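Local coordinates for ABC transporter substrate-binding protein (Bradyrhizobium japonicum, PDB 4I1D), which probably delivers small solutes, perhaps polyamines such as putrescine and spermidine, to an ABC importer from the periplasm, and holds D-malate in its crystal structure, at residues Ser82-Ala87 against Thr244-Leu249; Pro40-Ala45 against Asp58-Pro63. All blocks are in the same frame, centred on the assembly; numbering follows the deposited sequence.

Contact 1 of 2, residues Ser82-Ala87 against Thr244-Leu249; sequences SKIPNA and TAVKFL
Ile84 and Val246 meet where the turn ahead of the short helix 85-88 leans on helix 242-252, one of the helices flanking the central sheet of this periplasmic solute-binding protein fold. The joint is wholly apolar, with no hydrogen bond passing between the two segments. Ile84 has the largest share, with Val246 close behind. Its CG1, opposite the carbonyl carbon (chi1 -41°), runs toward the helix and comes 3.8 Å from CG1 of Val246, the two side chains crossing at about a right angle. A branched aliphatic residue suits this place because its two arms do different work: the CG1-CD1 arm runs between Val246 CG1 and Leu249, with CD1 4.3 Å from CD2 of Leu249, while CG2 rests 4.2 Å from the backbone C of Leu249. Val246 and Leu249, one helical turn apart, thus receive one isoleucine between them, and both also pack on Ile235 of strand 219-235.

Ile84 is the N-cap residue of its helix, and Pro85, with no N-H to offer, fits the first turn. One polar bond lies beside the apolar patch: in that same turn, Asn86 ND2 donates to the carbonyl O of Asn250. On the solvent side Lys83 contributes its aliphatic base alone; beyond CG the extended chain leads away from the helix, and its CB lies 4.0 Å from CG1 of Val246.

Contact 2 of 2, residues Pro40-Ala45 against Asp58-Pro63; sequences PDAWPA and DVVDTP
Trp43 and Thr62 share the one direct hydrogen bond that joins these segments. The indole NE1 donates to Thr62 OG1 over 3.1 Å, with an N-H...O angle of 148°; the hydroxyl sits at the ring edge, only 8° from its plane. Thr62 OG1 reaches that position by standing opposite the backbone N (chi1 -167°), and the methyl CG2 packs 3.6 Å from the same NE1. Threonine therefore serves the indole with both branches, one polar and one apolar. A bridging water lies 3.1 Å from Thr62 OG1 and accepts from Ala42 N, linking the loop to the strand.

Here the loop after strand 33-38 turns into helix 43-51, and strand 59-63 follows: part of a beta-alpha-beta crossover in the three-layered solute-binding fold. Asp41 caps the helix start, its OD1 taking Trp43 N from above the carboxylate plane at 3.1 Å. A phenylalanine in place of Trp43 has no indole N-H, and Thr62 OG1 would probably be left without that partner and Thr62 CG2 with less ring to pack on. Beside this pair, Ala42 is small enough to let the loop approach the strand, its CB meeting Val60 CG1 at 4.0 Å.

How the contacts relate
Strand 59-63 of contact 2 packs against helix 242-252 of contact 1; the centres of the two contacts are about 19 Å apart. Both segments of contact 2 precede those of contact 1 in the chain, and segment 244-249 begins 157 residues after segment 82-87 ends. Val59 turns to the side of the strand remote from Val60 and Thr62: its CG2 is 3.6 Å from Ala245 CB, and its CG1 is 3.9 Å from Leu249 CD1. The sheet thus has helices on both faces, 43-51 on one and 242-252 on the other, so early and late segments build one lobe. Neither contact includes a D-malate pocket residue; the Ala42 side chain is about 12 Å from the bound D-malate.

Contact 1 of 2, residues Ser82-Ala87 against Thr244-Leu249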
loop_
_atom_site.group_PDB
_atom_site.type_symbol
_atom_site.label_atom_id
_atom_site.label_comp_id
_atom_site.label_asym_id
_atom_site.label_seq_id
_atom_site.Cartn_x
_atom_site.Cartn_y
_atom_site.Cartn_z
ATOM N N SER A 82 -19.494 6.460 -50.678
ATOM C CA SER A 82 -20.082 7.101 -51.849
ATOM C C SER A 82 -19.827 8.606 -51.779
ATOM O O SER A 82 -20.051 9.333 -52.745
ATOM C CB SER A 82 -21.583 6.824 -51.933
ATOM O OG SER A 82 -22.315 7.738 -51.133
ATOM N N LYS A 83 -19.353 9.062 -50.625
ATOM C CA LYS A 83 -19.047 10.473 -50.422
ATOM C C LYS A 83 -17.539 10.718 -50.396
ATOM O O LYS A 83 -17.084 11.857 -50.266
ATOM C CB LYS A 83 -19.700 10.982 -49.133
ATOM C CG LYS A 83 -21.224 10.920 -49.161
ATOM C CD LYS A 83 -21.849 11.589 -47.943
ATOM C CE LYS A 83 -23.372 11.626 -48.062
ATOM N NZ LYS A 83 -24.030 12.435 -46.987
ATOM N N ILE A 84 -16.770 9.641 -50.531
ATOM C CA ILE A 84 -15.315 9.723 -50.488
ATOM C C ILE A 84 -14.696 9.042 -51.708
ATOM O O ILE A 84 -14.006 8.031 -51.584
ATOM C CB ILE A 84 -14.774 9.097 -49.190
ATOM C CG1 ILE A 84 -15.671 9.491 -48.009
ATOM C CG2 ILE A 84 -13.334 9.523 -48.955
ATOM C CD1 ILE A 84 -15.333 8.795 -46.703
ATOM N N PRO A 85 -14.939 9.610 -52.897
ATOM C CA PRO A 85 -14.540 9.007 -54.173
ATOM C C PRO A 85 -13.096 8.495 -54.161
ATOM O O PRO A 85 -12.836 7.368 -54.589
ATOM C CB PRO A 85 -14.685 10.165 -55.160
ATOM C CG PRO A 85 -15.715 11.039 -54.556
ATOM C CD PRO A 85 -15.522 10.951 -53.080
ATOM N N ASN A 86 -12.172 9.311 -53.665
ATOM C CA ASN A 86 -10.771 8.925 -53.627
ATOM C C ASN A 86 -10.534 7.658 -52.805
ATOM O O ASN A 86 -9.684 6.831 -53.144
ATOM C CB ASN A 86 -9.902 10.080 -53.120
ATOM C CG ASN A 86 -9.811 11.217 -54.119
ATOM O OD1 ASN A 86 -9.895 11.002 -55.329
ATOM N ND2 ASN A 86 -9.641 12.434 -53.621
ATOM N N ALA A 87 -11.295 7.494 -51.731
ATOM C CA ALA A 87 -11.136 6.322 -50.888
ATOM C C ALA A 87 -11.811 5.117 -51.531
ATOM O O ALA A 87 -11.304 4.001 -51.464
ATOM C CB ALA A 87 -11.706 6.580 -49.506
ATOM N N THR A 244 -17.906 18.234 -42.770
ATOM C CA THR A 244 -16.616 18.764 -43.194
ATOM C C THR A 244 -15.542 17.674 -43.106
ATOM O O THR A 244 -14.690 17.545 -43.988
ATOM C CB THR A 244 -16.185 19.955 -42.333
ATOM O OG1 THR A 244 -17.240 20.921 -42.295
ATOM C CG2 THR A 244 -14.926 20.598 -42.902
ATOM N N ALA A 245 -15.596 16.877 -42.048
ATOM C CA ALA A 245 -14.577 15.862 -41.848
ATOM C C ALA A 245 -14.617 14.814 -42.955
ATOM O O ALA A 245 -13.576 14.293 -43.364
ATOM C CB ALA A 245 -14.721 15.212 -40.479
ATOM N N VAL A 246 -15.817 14.498 -43.435
ATOM C CA VAL A 246 -15.940 13.526 -44.514
ATOM C C VAL A 246 -15.263 14.087 -45.761
ATOM O O VAL A 246 -14.508 13.386 -46.438
ATOM C CB VAL A 246 -17.414 13.153 -44.807
ATOM C CG1 VAL A 246 -17.499 12.186 -45.984
ATOM C CG2 VAL A 246 -18.060 12.537 -43.566
ATOM N N LYS A 247 -15.511 15.364 -46.036
ATOM C CA LYS A 247 -14.889 16.046 -47.170
ATOM C C LYS A 247 -13.365 16.072 -47.072
ATOM O O LYS A 247 -12.671 15.864 -48.068
ATOM C CB LYS A 247 -15.439 17.468 -47.318
ATOM C CG LYS A 247 -16.914 17.518 -47.674
ATOM C CD LYS A 247 -17.442 18.948 -47.626
ATOM C CE LYS A 247 -18.911 19.020 -48.039
ATOM N NZ LYS A 247 -19.515 20.350 -47.734
ATOM N N PHE A 248 -12.845 16.323 -45.874
ATOM C CA PHE A 248 -11.402 16.335 -45.676
ATOM C C PHE A 248 -10.789 14.963 -45.943
ATOM O O PHE A 248 -9.711 14.851 -46.523
ATOM C CB PHE A 248 -11.043 16.784 -44.261
ATOM C CG PHE A 248 -9.643 16.431 -43.867
ATOM C CD1 PHE A 248 -9.395 15.350 -43.034
ATOM C CD2 PHE A 248 -8.571 17.157 -44.357
ATOM C CE1 PHE A 248 -8.102 15.015 -42.675
ATOM C CE2 PHE A 248 -7.276 16.823 -44.005
ATOM C CZ PHE A 248 -7.041 15.748 -43.163
ATOM N N LEU A 249 -11.477 13.921 -45.508
ATOM C CA LEU A 249 -10.983 12.564 -45.687
ATOM C C LEU A 249 -10.739 12.305 -47.162
ATOM O O LEU A 249 -9.771 11.656 -47.545
ATOM C CB LEU A 249 -11.991 11.549 -45.151
ATOM C CG LEU A 249 -11.455 10.655 -44.041
ATOM C CD1 LEU A 249 -10.956 11.509 -42.888
ATOM C CD2 LEU A 249 -12.524 9.679 -43.577
#

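Contact 2 of 2, residues Pro40-Ala45 against Asp58-Pro63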
loop_
_atom_site.group_PDB
_atom_site.type_symbol
_atom_site.label_atom_id
_atom_site.label_comp_id
_atom_site.label_asym_id
_atom_site.label_seq_id
_atom_site.Cartn_x
_atom_site.Cartn_y
_atom_site.Cartn_z
ATOM N N PRO A 40 0.345 10.939 -28.261
ATOM C CA PRO A 40 1.011 9.659 -28.530
ATOM C C PRO A 40 -0.001 8.543 -28.795
ATOM O O PRO A 40 0.051 7.870 -29.830
ATOM C CB PRO A 40 1.768 9.379 -27.224
ATOM C CG PRO A 40 1.947 10.722 -26.581
ATOM C CD PRO A 40 0.719 11.499 -26.951
ATOM N N ASP A 41 -0.917 8.352 -27.852
ATOM C CA ASP A 41 -1.956 7.335 -27.972
ATOM C C ASP A 41 -3.324 7.974 -27.789
ATOM O O ASP A 41 -3.671 8.439 -26.702
ATOM C CB ASP A 41 -1.743 6.215 -26.944
ATOM C CG ASP A 41 -2.891 5.206 -26.923
ATOM O OD1 ASP A 41 -3.671 5.159 -27.900
ATOM O OD2 ASP A 41 -3.006 4.452 -25.929
ATOM N N ALA A 42 -4.110 7.970 -28.856
ATOM C CA ALA A 42 -5.366 8.704 -28.870
ATOM C C ALA A 42 -6.521 7.968 -28.206
ATOM O O ALA A 42 -7.536 8.572 -27.882
ATOM C CB ALA A 42 -5.734 9.046 -30.286
ATOM N N TRP A 43 -6.388 6.666 -28.003
ATOM C CA TRP A 43 -7.589 5.889 -27.710
ATOM C C TRP A 43 -8.245 6.102 -26.345
ATOM O O TRP A 43 -9.468 6.235 -26.265
ATOM C CB TRP A 43 -7.438 4.429 -28.156
ATOM C CG TRP A 43 -7.522 4.435 -29.645
ATOM C CD1 TRP A 43 -6.491 4.614 -30.523
ATOM C CD2 TRP A 43 -8.719 4.379 -30.438
ATOM N NE1 TRP A 43 -6.965 4.625 -31.816
ATOM C CE2 TRP A 43 -8.328 4.483 -31.792
ATOM C CE3 TRP A 43 -10.078 4.222 -30.136
ATOM C CZ2 TRP A 43 -9.251 4.436 -32.846
ATOM C CZ3 TRP A 43 -10.994 4.179 -31.184
ATOM C CH2 TRP A 43 -10.574 4.285 -32.522
ATOM N N PRO A 44 -7.444 6.196 -25.279
ATOM C CA PRO A 44 -8.119 6.511 -24.015
ATOM C C PRO A 44 -8.937 7.799 -24.128
ATOM O O PRO A 44 -10.040 7.876 -23.584
ATOM C CB PRO A 44 -6.955 6.676 -23.031
ATOM C CG PRO A 44 -5.878 5.784 -23.591
ATOM C CD PRO A 44 -6.004 5.942 -25.098
ATOM N N ALA A 45 -8.415 8.785 -24.855
ATOM C CA ALA A 45 -9.101 10.061 -24.994
ATOM C C ALA A 45 -10.336 9.934 -25.882
ATOM O O ALA A 45 -11.381 10.521 -25.601
ATOM C CB ALA A 45 -8.154 11.121 -25.542
ATOM N N ASP A 58 -12.319 15.706 -34.374
ATOM C CA ASP A 58 -13.102 15.188 -35.507
ATOM C C ASP A 58 -12.418 13.991 -36.161
ATOM O O ASP A 58 -12.977 12.890 -36.254
ATOM C CB ASP A 58 -13.320 16.276 -36.563
ATOM C CG ASP A 58 -14.189 17.426 -36.054
ATOM O OD1 ASP A 58 -15.378 17.182 -35.759
ATOM O OD2 ASP A 58 -13.694 18.576 -35.961
ATOM N N VAL A 59 -11.197 14.223 -36.618
ATOM C CA VAL A 59 -10.478 13.238 -37.394
ATOM C C VAL A 59 -9.201 12.845 -36.665
ATOM O O VAL A 59 -8.436 13.701 -36.229
ATOM C CB VAL A 59 -10.137 13.769 -38.794
ATOM C CG1 VAL A 59 -9.328 12.747 -39.565
ATOM C CG2 VAL A 59 -11.415 14.134 -39.549
ATOM N N VAL A 60 -8.992 11.541 -36.540
ATOM C CA VAL A 60 -7.823 10.994 -35.876
ATOM C C VAL A 60 -7.020 10.101 -36.814
ATOM O O VAL A 60 -7.575 9.267 -37.526
ATOM C CB VAL A 60 -8.225 10.192 -34.627
ATOM C CG1 VAL A 60 -7.025 9.476 -34.044
ATOM C CG2 VAL A 60 -8.845 11.133 -33.597
ATOM N N ASP A 61 -5.712 10.314 -36.821
ATOM C CA ASP A 61 -4.777 9.489 -37.566
ATOM C C ASP A 61 -4.129 8.523 -36.578
ATOM O O ASP A 61 -3.434 8.955 -35.663
ATOM C CB ASP A 61 -3.707 10.376 -38.194
ATOM C CG ASP A 61 -2.514 9.592 -38.684
ATOM O OD1 ASP A 61 -2.729 8.505 -39.267
ATOM O OD2 ASP A 61 -1.367 10.060 -38.488
ATOM N N THR A 62 -4.357 7.223 -36.755
ATOM C CA THR A 62 -3.917 6.248 -35.759
ATOM C C THR A 62 -3.573 4.885 -36.383
ATOM O O THR A 62 -4.074 4.553 -37.461
ATOM C CB THR A 62 -5.021 6.086 -34.687
ATOM O OG1 THR A 62 -4.513 5.376 -33.550
ATOM C CG2 THR A 62 -6.217 5.341 -35.268
ATOM N N PRO A 63 -2.710 4.089 -35.714
ATOM C CA PRO A 63 -2.460 2.736 -36.223
ATOM C C PRO A 63 -3.754 2.010 -36.564
ATOM O O PRO A 63 -4.720 2.013 -35.809
ATOM C CB PRO A 63 -1.731 2.055 -35.059
ATOM C CG PRO A 63 -0.944 3.188 -34.458
ATOM C CD PRO A 63 -1.876 4.383 -34.532
HETATM O O HOH W 1 -2.766 7.014 -31.567
#